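Local atomic coordinates of pectate lyase 47 (Bacillus sp. TS-47, PDB entry 1VBL), a protein that cleaves pectate, the polygalacturonate of plant cell walls, by an eliminative reaction, as a thermostable secreted lyase that binds calcium. Residues E91-L94 and R95-P99; M352-T355 and G356-V359. All blocks are in the same frame, centred on the assembly; numbering follows the deposited sequence.

Both interactions are local, one at the end of helix 90-97, the other at a break in strand 351-361, and their centres lie about 46 Å apart without touching. Interaction 1 (91-99) is on the peripheral helix 90-97, about 30 Å from the centre of the chain. Interaction 2 (352-359) is in strand 351-361, about 22 Å from that centre. Each is partly buried and lies away from the calcium site. In interaction 1 two buried tyrosine rings pack on one side of the helix, and a long salt bridge lies on its exposed side. In interaction 2 a buried carboxylate, a threonine hydroxyl and two waters join across a kink at a glycine. One depends mainly on ring packing and backbone bonds of the helix, the other on side-chain and water hydrogen bonds.

Interaction 1 of 2, residues E91-L94 and R95-P99; sequences EAYL and REYDP
The ring of Tyr93 offers one face to the edge of the Tyr97 ring one helical turn later. Tyr97 CD2 stands over the centre of that face, and its closest carbon there is Tyr93 CE2, at 3.5 Å. The planes meet at 57°, so this is a tilted edge-to-face pair with centroids 4.7 Å apart. Tyr93 CG lies at the edge of the Tyr97 ring, in its plane, and Glu96 CG lies over one Tyr97 face. The first torsions differ. Tyr93 swings CG anti to its own N (chi1 -174°), whereas Tyr97 keeps CG beside its N (chi1 -56°), and this brings the two rings together. Both hydroxyls are held by other parts of the chain: Tyr93 OH bonds to Glu112 OE1 and Tyr97 OH to Glu108 O. The Arg95 guanidinium folds back along the helix. Glu91 O and Ala92 CA lie over one of its faces, and Glu91 OE1 sits at its edge. The salt bridge from Glu91 OE1 to Arg95 NH1 is long, 3.9 Å, on the exposed side. Under these side chains the backbone bonds run from residue i+4 to i, with Arg95 N to Glu91 O at 2.9 Å. The last, Asp98 N to Leu94 O, is weak. Asp98 leaves the helix and its OD1 caps Ala100 N. This is a short amphipathic alpha-helix whose end leads straight into the N-cap of the next helix, 99-102.

Interaction 2 of 2, residues M352-T355 and G356-V359; sequences MYET and GTIV
The chain runs extended through Glu354 and Thr355, turns at Gly356 with positive phi (68°, psi 18°), and is extended again from Thr357. This kink brings the side chains of Glu354 and Thr357 together, crossing at about a right angle. Thr357 OG1 donates a hydrogen bond of 2.7 Å to Glu354 OE2 and meets the anti lone pair of that oxygen, the one away from OE1. The torsions serve this bond. Glu354 sends CG anti to its N (chi1 174°) and then bends at chi2, while Thr357 keeps OG1 beside its own N. Two waters complete the polar cluster. Water 1 accepts from Thr357 N at 3.1 Å and gives a weak bond to Glu354 OE2 at 2.9 Å. Water 2 donates to Thr355 O at 3.0 Å and to Thr357 OG1 at 2.7 Å. OG1 is therefore a donor to the carboxylate and an acceptor from water, and water 2 ties the two sides of the kink together. The carboxylate is buried but well supplied with partners. OE1 forms a salt bridge with Lys384 NZ and accepts from Val371 N, and OE2 accepts from Leu370 N. These groups would be expected to stabilise its negative charge, although Asp369 OD1, a like charge, lies close to OE1. The kink breaks strand 351-361, which pairs in parallel with strand 322-332 in the parallel beta-helix of this lyase family. Trp315 of strand 315-318 touches both Glu354 and Thr357, while helix 370-377 meets the carboxylate through its first residues.

Interaction 1 of 2, residues E91-L94 and R95-P99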
loop_
_atom_site.group_PDB
_atom_site.type_symbol
_atom_site.label_atom_id
_atom_site.label_comp_id
_atom_site.label_asym_id
_atom_site.label_seq_id
_atom_site.Cartn_x
_atom_site.Cartn_y
_atom_site.Cartn_z
ATOM N N GLU A 91 -12.453 22.579 -15.462
ATOM C CA GLU A 91 -12.550 22.794 -16.902
ATOM C C GLU A 91 -11.425 23.686 -17.407
ATOM O O GLU A 91 -10.822 23.409 -18.446
ATOM C CB GLU A 91 -13.898 23.421 -17.259
ATOM C CG GLU A 91 -15.059 22.447 -17.237
ATOM C CD GLU A 91 -16.388 23.132 -17.490
ATOM O OE1 GLU A 91 -16.494 23.875 -18.490
ATOM O OE2 GLU A 91 -17.325 22.925 -16.689
ATOM N N ALA A 92 -11.147 24.755 -16.670
ATOM C CA ALA A 92 -10.088 25.683 -17.052
ATOM C C ALA A 92 -8.739 24.976 -17.004
ATOM O O ALA A 92 -7.860 25.238 -17.824
ATOM C CB ALA A 92 -10.086 26.888 -16.117
ATOM N N TYR A 93 -8.579 24.076 -16.040
ATOM C CA TYR A 93 -7.333 23.336 -15.902
ATOM C C TYR A 93 -7.179 22.406 -17.099
ATOM O O TYR A 93 -6.088 22.259 -17.648
ATOM C CB TYR A 93 -7.338 22.535 -14.596
ATOM C CG TYR A 93 -6.028 21.842 -14.291
ATOM C CD1 TYR A 93 -5.736 20.591 -14.834
ATOM C CD2 TYR A 93 -5.077 22.441 -13.463
ATOM C CE1 TYR A 93 -4.531 19.950 -14.558
ATOM C CE2 TYR A 93 -3.869 21.811 -13.182
ATOM C CZ TYR A 93 -3.603 20.566 -13.734
ATOM O OH TYR A 93 -2.406 19.942 -13.469
ATOM N N LEU A 94 -8.281 21.782 -17.500
ATOM C CA LEU A 94 -8.274 20.879 -18.644
ATOM C C LEU A 94 -7.914 21.628 -19.925
ATOM O O LEU A 94 -7.103 21.154 -20.723
ATOM C CB LEU A 94 -9.644 20.219 -18.802
ATOM C CG LEU A 94 -9.814 18.800 -18.250
ATOM C CD1 LEU A 94 -9.142 18.663 -16.904
ATOM C CD2 LEU A 94 -11.301 18.479 -18.163
ATOM N N ARG A 95 -8.518 22.797 -20.115
ATOM C CA ARG A 95 -8.256 23.600 -21.306
ATOM C C ARG A 95 -6.826 24.123 -21.344
ATOM O O ARG A 95 -6.197 24.180 -22.400
ATOM C CB ARG A 95 -9.222 24.791 -21.377
ATOM C CG ARG A 95 -10.667 24.424 -21.681
ATOM C CD ARG A 95 -11.459 25.656 -22.117
ATOM N NE ARG A 95 -11.614 26.635 -21.045
ATOM C CZ ARG A 95 -12.486 26.522 -20.047
ATOM N NH1 ARG A 95 -13.292 25.471 -19.982
ATOM N NH2 ARG A 95 -12.546 27.459 -19.111
ATOM N N GLU A 96 -6.313 24.501 -20.182
ATOM C CA GLU A 96 -4.968 25.050 -20.076
ATOM C C GLU A 96 -3.826 24.055 -20.273
ATOM O O GLU A 96 -2.852 24.356 -20.966
ATOM C CB GLU A 96 -4.799 25.728 -18.713
ATOM C CG GLU A 96 -3.445 26.400 -18.492
ATOM C CD GLU A 96 -3.307 27.713 -19.245
ATOM O OE1 GLU A 96 -2.228 28.343 -19.166
ATOM O OE2 GLU A 96 -4.279 28.121 -19.910
ATOM N N TYR A 97 -3.952 22.870 -19.686
ATOM C CA TYR A 97 -2.873 21.893 -19.749
ATOM C C TYR A 97 -3.012 20.669 -20.648
ATOM O O TYR A 97 -2.159 19.781 -20.611
ATOM C CB TYR A 97 -2.537 21.455 -18.322
ATOM C CG TYR A 97 -2.184 22.626 -17.433
ATOM C CD1 TYR A 97 -1.029 23.376 -17.666
ATOM C CD2 TYR A 97 -3.021 23.012 -16.384
ATOM C CE1 TYR A 97 -0.716 24.482 -16.877
ATOM C CE2 TYR A 97 -2.716 24.116 -15.587
ATOM C CZ TYR A 97 -1.563 24.846 -15.839
ATOM O OH TYR A 97 -1.243 25.932 -15.053
ATOM N N ASP A 98 -4.070 20.616 -21.449
ATOM C CA ASP A 98 -4.265 19.495 -22.361
ATOM C C ASP A 98 -2.973 19.315 -23.163
ATOM O O ASP A 98 -2.414 20.287 -23.673
ATOM C CB ASP A 98 -5.422 19.794 -23.319
ATOM C CG ASP A 98 -5.843 18.578 -24.125
ATOM O OD1 ASP A 98 -4.962 17.870 -24.656
ATOM O OD2 ASP A 98 -7.062 18.334 -24.233
ATOM N N PRO A 99 -2.479 18.071 -23.282
ATOM C CA PRO A 99 -1.244 17.806 -24.032
ATOM C C PRO A 99 -1.331 18.359 -25.449
ATOM O O PRO A 99 -0.324 18.755 -26.043
ATOM C CB PRO A 99 -1.158 16.280 -24.035
ATOM C CG PRO A 99 -1.868 15.891 -22.787
ATOM C CD PRO A 99 -3.055 16.819 -22.759
#

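Interaction 2 of 2, residues M352-T355 and G356-V359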
loop_
_atom_site.group_PDB
_atom_site.type_symbol
_atom_site.label_atom_id
_atom_site.label_comp_id
_atom_site.label_asym_id
_atom_site.label_seq_id
_atom_site.Cartn_x
_atom_site.Cartn_y
_atom_site.Cartn_z
ATOM N N MET A 352 18.105 -11.860 -6.649
ATOM C CA MET A 352 16.914 -12.160 -5.873
ATOM C C MET A 352 16.873 -13.664 -5.735
ATOM O O MET A 352 17.498 -14.386 -6.512
ATOM C CB MET A 352 15.637 -11.646 -6.561
ATOM C CG MET A 352 14.982 -12.588 -7.566
ATOM S SD MET A 352 13.361 -11.974 -8.161
ATOM C CE MET A 352 12.244 -12.675 -6.958
ATOM N N TYR A 353 16.178 -14.143 -4.717
ATOM C CA TYR A 353 16.057 -15.572 -4.558
ATOM C C TYR A 353 14.578 -15.875 -4.628
ATOM O O TYR A 353 13.749 -15.106 -4.138
ATOM C CB TYR A 353 16.628 -16.055 -3.227
ATOM C CG TYR A 353 16.686 -17.559 -3.179
ATOM C CD1 TYR A 353 17.521 -18.267 -4.045
ATOM C CD2 TYR A 353 15.864 -18.281 -2.321
ATOM C CE1 TYR A 353 17.531 -19.657 -4.059
ATOM C CE2 TYR A 353 15.865 -19.675 -2.327
ATOM C CZ TYR A 353 16.699 -20.355 -3.199
ATOM O OH TYR A 353 16.694 -21.733 -3.219
ATOM N N GLU A 354 14.252 -16.995 -5.253
ATOM C CA GLU A 354 12.869 -17.394 -5.414
ATOM C C GLU A 354 12.802 -18.909 -5.429
ATOM O O GLU A 354 13.627 -19.567 -6.067
ATOM C CB GLU A 354 12.323 -16.843 -6.731
ATOM C CG GLU A 354 10.927 -17.330 -7.065
ATOM C CD GLU A 354 10.852 -18.000 -8.421
ATOM O OE1 GLU A 354 11.880 -18.040 -9.129
ATOM O OE2 GLU A 354 9.759 -18.486 -8.779
ATOM N N THR A 355 11.824 -19.461 -4.725
ATOM C CA THR A 355 11.663 -20.904 -4.686
ATOM C C THR A 355 10.239 -21.278 -4.294
ATOM O O THR A 355 9.536 -20.498 -3.653
ATOM C CB THR A 355 12.643 -21.544 -3.680
ATOM O OG1 THR A 355 12.642 -22.965 -3.854
ATOM C CG2 THR A 355 12.234 -21.218 -2.247
ATOM N N GLY A 356 9.823 -22.473 -4.702
ATOM C CA GLY A 356 8.500 -22.972 -4.372
ATOM C C GLY A 356 7.317 -22.265 -5.002
ATOM O O GLY A 356 6.191 -22.414 -4.529
ATOM N N THR A 357 7.552 -21.506 -6.069
ATOM C CA THR A 357 6.465 -20.794 -6.730
ATOM C C THR A 357 5.588 -21.732 -7.553
ATOM O O THR A 357 6.088 -22.586 -8.291
ATOM C CB THR A 357 6.985 -19.699 -7.702
ATOM O OG1 THR A 357 7.785 -18.748 -6.988
ATOM C CG2 THR A 357 5.817 -18.971 -8.351
ATOM N N ILE A 358 4.278 -21.577 -7.415
ATOM C CA ILE A 358 3.351 -22.369 -8.199
ATOM C C ILE A 358 2.536 -21.418 -9.056
ATOM O O ILE A 358 2.141 -20.346 -8.601
ATOM C CB ILE A 358 2.354 -23.167 -7.329
ATOM C CG1 ILE A 358 3.074 -24.296 -6.594
ATOM C CG2 ILE A 358 1.232 -23.736 -8.215
ATOM C CD1 ILE A 358 2.139 -25.145 -5.726
ATOM N N VAL A 359 2.309 -21.799 -10.306
ATOM C CA VAL A 359 1.484 -20.995 -11.191
ATOM C C VAL A 359 0.342 -21.919 -11.595
ATOM O O VAL A 359 0.564 -23.073 -11.970
ATOM C CB VAL A 359 2.255 -20.499 -12.444
ATOM C CG1 VAL A 359 2.679 -21.670 -13.322
ATOM C CG2 VAL A 359 1.378 -19.535 -13.226
HETATM O O HOH W 1 10.068 -21.160 -7.789
HETATM O O HOH W 2 7.587 -18.268 -4.381
#